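Vacuolar aminopeptidase 1 (Saccharomyces cerevisiae, PDB 5JGF) removes amino acids, preferably neutral or hydrophobic ones, from the N-terminus of peptides as a zinc-dependent vacuolar enzyme, and is also the major cargo of the cytoplasm-to-vacuole targeting pathway. Local coordinates at residues D[83-95]-D[287-299]. Sequence-based numbering, arbitrary orientation.
With ZN (zinc ion), chain K; ZN (zinc ion), chain L.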
loop_
_atom_site.group_PDB
_atom_site.type_symbol
_atom_site.label_atom_id
_atom_site.label_comp_id
_atom_site.label_asym_id
_atom_site.label_seq_id
_atom_site.Cartn_x
_atom_site.Cartn_y
_atom_site.Cartn_z
ATOM N N LYS D 83 -39.526 14.508 51.033
ATOM C CA LYS D 83 -38.149 14.574 51.513
ATOM C C LYS D 83 -37.184 13.884 50.548
ATOM O O LYS D 83 -35.968 14.087 50.613
ATOM C CB LYS D 83 -38.044 13.933 52.895
ATOM C CG LYS D 83 -38.575 14.828 54.007
ATOM C CD LYS D 83 -37.670 16.037 54.165
ATOM C CE LYS D 83 -38.212 17.037 55.160
ATOM N NZ LYS D 83 -37.249 18.160 55.335
ATOM N N GLY D 84 -37.741 13.070 49.658
ATOM C CA GLY D 84 -36.932 12.358 48.686
ATOM C C GLY D 84 -35.967 11.373 49.315
ATOM O O GLY D 84 -36.087 11.025 50.493
ATOM N N VAL D 85 -35.002 10.918 48.522
ATOM C CA VAL D 85 -34.008 9.967 48.998
ATOM C C VAL D 85 -32.605 10.472 48.665
ATOM O O VAL D 85 -32.371 10.988 47.570
ATOM C CB VAL D 85 -34.208 8.580 48.337
ATOM C CG1 VAL D 85 -33.242 7.571 48.932
ATOM C CG2 VAL D 85 -35.649 8.118 48.519
ATOM N N GLY D 86 -31.689 10.343 49.624
ATOM C CA GLY D 86 -30.308 10.754 49.419
ATOM C C GLY D 86 -29.571 9.479 49.069
ATOM O O GLY D 86 -29.404 8.604 49.920
ATOM N N VAL D 87 -29.117 9.376 47.823
ATOM C CA VAL D 87 -28.468 8.157 47.347
ATOM C C VAL D 87 -27.031 8.258 46.849
ATOM O O VAL D 87 -26.645 9.245 46.224
ATOM C CB VAL D 87 -29.261 7.556 46.155
ATOM C CG1 VAL D 87 -28.626 6.241 45.715
ATOM C CG2 VAL D 87 -30.726 7.368 46.520
ATOM N N ILE D 88 -26.248 7.222 47.130
ATOM C CA ILE D 88 -24.899 7.128 46.587
ATOM C C ILE D 88 -24.860 5.753 45.938
ATOM O O ILE D 88 -25.067 4.733 46.603
ATOM C CB ILE D 88 -23.770 7.191 47.639
ATOM C CG1 ILE D 88 -23.731 8.565 48.307
ATOM C CG2 ILE D 88 -22.421 6.952 46.939
ATOM C CD1 ILE D 88 -22.569 8.738 49.274
ATOM N N GLY D 89 -24.626 5.723 44.631
ATOM C CA GLY D 89 -24.561 4.454 43.929
ATOM C C GLY D 89 -23.168 4.220 43.381
ATOM O O GLY D 89 -22.605 5.098 42.734
ATOM N N SER D 90 -22.609 3.042 43.644
ATOM C CA SER D 90 -21.270 2.699 43.171
ATOM C C SER D 90 -21.247 1.240 42.740
ATOM O O SER D 90 -22.203 0.500 42.987
ATOM C CB SER D 90 -20.241 2.909 44.286
ATOM O OG SER D 90 -20.211 4.260 44.709
ATOM N N HIS D 91 -20.168 0.814 42.090
ATOM C CA HIS D 91 -20.098 -0.583 41.688
ATOM C C HIS D 91 -18.968 -1.308 42.398
ATOM O O HIS D 91 -17.899 -0.744 42.635
ATOM C CB HIS D 91 -20.013 -0.724 40.150
ATOM C CG HIS D 91 -18.731 -0.245 39.537
ATOM N ND1 HIS D 91 -17.650 -1.074 39.336
ATOM C CD2 HIS D 91 -18.397 0.947 38.988
ATOM C CE1 HIS D 91 -16.706 -0.417 38.683
ATOM N NE2 HIS D 91 -17.136 0.812 38.460
ATOM N N VAL D 92 -19.233 -2.552 42.782
ATOM C CA VAL D 92 -18.247 -3.349 43.495
ATOM C C VAL D 92 -17.537 -4.386 42.643
ATOM O O VAL D 92 -16.641 -5.068 43.127
ATOM C CB VAL D 92 -18.874 -4.044 44.722
ATOM C CG1 VAL D 92 -19.100 -3.027 45.828
ATOM C CG2 VAL D 92 -20.188 -4.707 44.335
ATOM N N ASP D 93 -17.941 -4.527 41.383
ATOM C CA ASP D 93 -17.247 -5.471 40.520
ATOM C C ASP D 93 -16.020 -4.730 40.001
ATOM O O ASP D 93 -16.026 -3.503 39.898
ATOM C CB ASP D 93 -18.126 -5.923 39.343
ATOM C CG ASP D 93 -18.531 -4.778 38.424
ATOM O OD1 ASP D 93 -18.386 -4.928 37.185
ATOM O OD2 ASP D 93 -19.008 -3.740 38.926
ATOM N N ALA D 94 -14.957 -5.471 39.712
ATOM C CA ALA D 94 -13.738 -4.875 39.180
ATOM C C ALA D 94 -13.200 -5.793 38.095
ATOM O O ALA D 94 -13.509 -6.985 38.078
ATOM C CB ALA D 94 -12.704 -4.713 40.278
ATOM N N LEU D 95 -12.406 -5.243 37.183
ATOM C CA LEU D 95 -11.830 -6.061 36.124
ATOM C C LEU D 95 -11.116 -7.240 36.766
ATOM O O LEU D 95 -10.402 -7.080 37.760
ATOM C CB LEU D 95 -10.841 -5.249 35.284
ATOM C CG LEU D 95 -11.380 -4.743 33.943
ATOM C CD1 LEU D 95 -12.576 -3.827 34.182
ATOM C CD2 LEU D 95 -10.279 -4.001 33.192
ATOM N N ASP D 287 -36.149 12.509 59.558
ATOM C CA ASP D 287 -37.158 12.581 58.505
ATOM C C ASP D 287 -36.509 12.312 57.145
ATOM O O ASP D 287 -37.040 12.693 56.103
ATOM C CB ASP D 287 -37.836 13.957 58.489
ATOM C CG ASP D 287 -36.859 15.097 58.252
ATOM O OD1 ASP D 287 -37.315 16.258 58.186
ATOM O OD2 ASP D 287 -35.641 14.843 58.137
ATOM N N LEU D 288 -35.363 11.639 57.162
ATOM C CA LEU D 288 -34.648 11.335 55.925
ATOM C C LEU D 288 -34.649 9.856 55.545
ATOM O O LEU D 288 -34.915 8.982 56.373
ATOM C CB LEU D 288 -33.195 11.811 56.036
ATOM C CG LEU D 288 -32.963 13.299 56.310
ATOM C CD1 LEU D 288 -31.487 13.535 56.595
ATOM C CD2 LEU D 288 -33.421 14.126 55.124
ATOM N N PHE D 289 -34.349 9.602 54.274
ATOM C CA PHE D 289 -34.249 8.253 53.720
ATOM C C PHE D 289 -32.908 8.322 52.987
ATOM O O PHE D 289 -32.781 9.033 51.987
ATOM C CB PHE D 289 -35.399 7.991 52.736
ATOM C CG PHE D 289 -35.546 6.542 52.312
ATOM C CD1 PHE D 289 -36.746 6.092 51.767
ATOM C CD2 PHE D 289 -34.490 5.640 52.435
ATOM C CE1 PHE D 289 -36.898 4.768 51.352
ATOM C CE2 PHE D 289 -34.631 4.311 52.021
ATOM C CZ PHE D 289 -35.836 3.875 51.479
ATOM N N SER D 290 -31.912 7.611 53.506
ATOM C CA SER D 290 -30.566 7.615 52.929
ATOM C C SER D 290 -30.133 6.215 52.528
ATOM O O SER D 290 -30.522 5.234 53.158
ATOM C CB SER D 290 -29.564 8.168 53.949
ATOM O OG SER D 290 -29.955 9.445 54.420
ATOM N N THR D 291 -29.318 6.115 51.483
ATOM C CA THR D 291 -28.857 4.808 51.052
ATOM C C THR D 291 -27.585 4.822 50.227
ATOM O O THR D 291 -27.290 5.784 49.522
ATOM C CB THR D 291 -29.926 4.072 50.203
ATOM O OG1 THR D 291 -29.371 2.849 49.693
ATOM C CG2 THR D 291 -30.364 4.924 49.021
ATOM N N VAL D 292 -26.827 3.742 50.357
ATOM C CA VAL D 292 -25.637 3.528 49.557
ATOM C C VAL D 292 -25.965 2.184 48.925
ATOM O O VAL D 292 -26.184 1.196 49.628
ATOM C CB VAL D 292 -24.351 3.375 50.384
ATOM C CG1 VAL D 292 -23.225 2.850 49.479
ATOM C CG2 VAL D 292 -23.944 4.714 50.972
ATOM N N THR D 293 -26.052 2.153 47.603
ATOM C CA THR D 293 -26.345 0.916 46.911
ATOM C C THR D 293 -25.132 0.578 46.054
ATOM O O THR D 293 -24.638 1.420 45.303
ATOM C CB THR D 293 -27.620 1.052 46.064
ATOM O OG1 THR D 293 -28.732 1.316 46.937
ATOM C CG2 THR D 293 -27.898 -0.231 45.293
ATOM N N LEU D 294 -24.655 -0.655 46.211
ATOM C CA LEU D 294 -23.476 -1.162 45.517
ATOM C C LEU D 294 -23.886 -2.170 44.451
ATOM O O LEU D 294 -24.538 -3.174 44.750
ATOM C CB LEU D 294 -22.542 -1.822 46.532
ATOM C CG LEU D 294 -22.203 -0.941 47.740
ATOM C CD1 LEU D 294 -21.323 -1.720 48.707
ATOM C CD2 LEU D 294 -21.507 0.334 47.277
ATOM N N TYR D 295 -23.483 -1.900 43.213
ATOM C CA TYR D 295 -23.837 -2.744 42.078
ATOM C C TYR D 295 -22.722 -3.624 41.534
ATOM O O TYR D 295 -21.536 -3.310 41.650
ATOM C CB TYR D 295 -24.348 -1.867 40.933
ATOM C CG TYR D 295 -25.569 -1.049 41.280
ATOM C CD1 TYR D 295 -26.842 -1.620 41.256
ATOM C CD2 TYR D 295 -25.452 0.293 41.642
ATOM C CE1 TYR D 295 -27.969 -0.870 41.581
ATOM C CE2 TYR D 295 -26.573 1.050 41.972
ATOM C CZ TYR D 295 -27.825 0.464 41.938
ATOM O OH TYR D 295 -28.933 1.212 42.261
ATOM N N ASP D 296 -23.134 -4.728 40.924
ATOM C CA ASP D 296 -22.220 -5.668 40.295
ATOM C C ASP D 296 -22.314 -5.334 38.806
ATOM O O ASP D 296 -23.124 -4.499 38.400
ATOM C CB ASP D 296 -22.717 -7.101 40.540
ATOM C CG ASP D 296 -21.734 -8.171 40.081
ATOM O OD1 ASP D 296 -22.098 -9.366 40.160
ATOM O OD2 ASP D 296 -20.608 -7.837 39.651
ATOM N N ASN D 297 -21.455 -5.957 38.010
ATOM C CA ASN D 297 -21.467 -5.827 36.559
ATOM C C ASN D 297 -21.444 -4.469 35.858
ATOM O O ASN D 297 -21.902 -4.367 34.723
ATOM C CB ASN D 297 -22.647 -6.638 36.011
ATOM C CG ASN D 297 -22.618 -8.087 36.468
ATOM O OD1 ASN D 297 -21.553 -8.702 36.564
ATOM N ND2 ASN D 297 -23.786 -8.645 36.734
ATOM N N GLU D 298 -20.919 -3.430 36.493
ATOM C CA GLU D 298 -20.848 -2.140 35.808
ATOM C C GLU D 298 -19.820 -2.266 34.677
ATOM O O GLU D 298 -19.978 -1.683 33.600
ATOM C CB GLU D 298 -20.412 -1.035 36.777
ATOM C CG GLU D 298 -20.338 0.381 36.173
ATOM C CD GLU D 298 -19.117 0.599 35.285
ATOM O OE1 GLU D 298 -18.089 -0.070 35.507
ATOM O OE2 GLU D 298 -19.177 1.457 34.376
ATOM N N GLU D 299 -18.776 -3.052 34.921
ATOM C CA GLU D 299 -17.715 -3.230 33.937
ATOM C C GLU D 299 -18.145 -3.991 32.687
ATOM O O GLU D 299 -17.402 -4.036 31.706
ATOM C CB GLU D 299 -16.511 -3.909 34.586
ATOM C CG GLU D 299 -15.912 -3.102 35.747
ATOM C CD GLU D 299 -15.228 -1.809 35.308
ATOM O OE1 GLU D 299 -15.411 -1.367 34.151
ATOM O OE2 GLU D 299 -14.503 -1.223 36.134
HETATM ZN ZN ZN K . -15.911 2.284 37.488
HETATM ZN ZN ZN L . -14.124 0.566 35.212
HETATM O O HOH W 1 -34.936 17.219 56.604
HETATM O O HOH W 2 -34.514 12.024 52.498
HETATM O O HOH W 3 -12.378 -2.300 37.431
HETATM O O HOH W 4 -15.998 1.416 35.638
HETATM O O HOH W 5 -14.672 4.125 36.530
#
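Asp287 meets Lys83 in a salt bridge, OD1 lying 3.4 Å from NZ, while a water accepts from NZ and donates to OD2. Phe289 turns a ring face to the CG1 methyl of Val85, and its carbonyl receives the N-H of Gly86 in a nearly straight bond. This bond opens a parallel ladder: the N-H groups of Thr291, Thr293 and Tyr295 reach the carbonyls of Gly86, Ile88 and Ser90, and those of Ile88 and Ser90 return to Thr291 and Thr293. Thr291 sets its CG2 methyl 3.5 Å from CG2 of Val87, its OG1, anti to the backbone N (chi1 174°), bonding instead to Ala72 O in neighbouring strand 69-76. The pair lies inside the mixed sheet of the M18 catalytic domain, flanked by helices 261-278 and 312-324, and carries zinc ligands at its C-terminal end. There Tyr295 O takes the N-H of Val92 at 2.7 Å, the last rung. Asp296 OD2 touches CB of Asp93, whose carboxylate grips the following loop: Glu298 N meets OD2 on the syn side, 35° out of plane, and Glu299 N uses the syn lone pair of OD1 (3.0 Å), which Tyr119 OH also bonds. An asparagine in place of this aspartate would probably leave one amide facing an NH2 group, slackening the backbone that presents the glutamates. Glu298 CB makes a CH-pi contact over the His91 ring, 3.6 Å from its centroid; OE1 also lies over the ring, carboxylate and ring planes 28° apart, and accepts from the water bridging both zinc ions. His91 ND1 donates in its ring plane to Asp93 O, and weakly to OD2, consistent with fixing the ring's rotation while NE2 binds one zinc ion at 2.1 Å, with Asp262 and Asp344. Glu299 holds the second unevenly, OE2 at 2.0 Å and OE1 farther off, alongside Asp262 and His438.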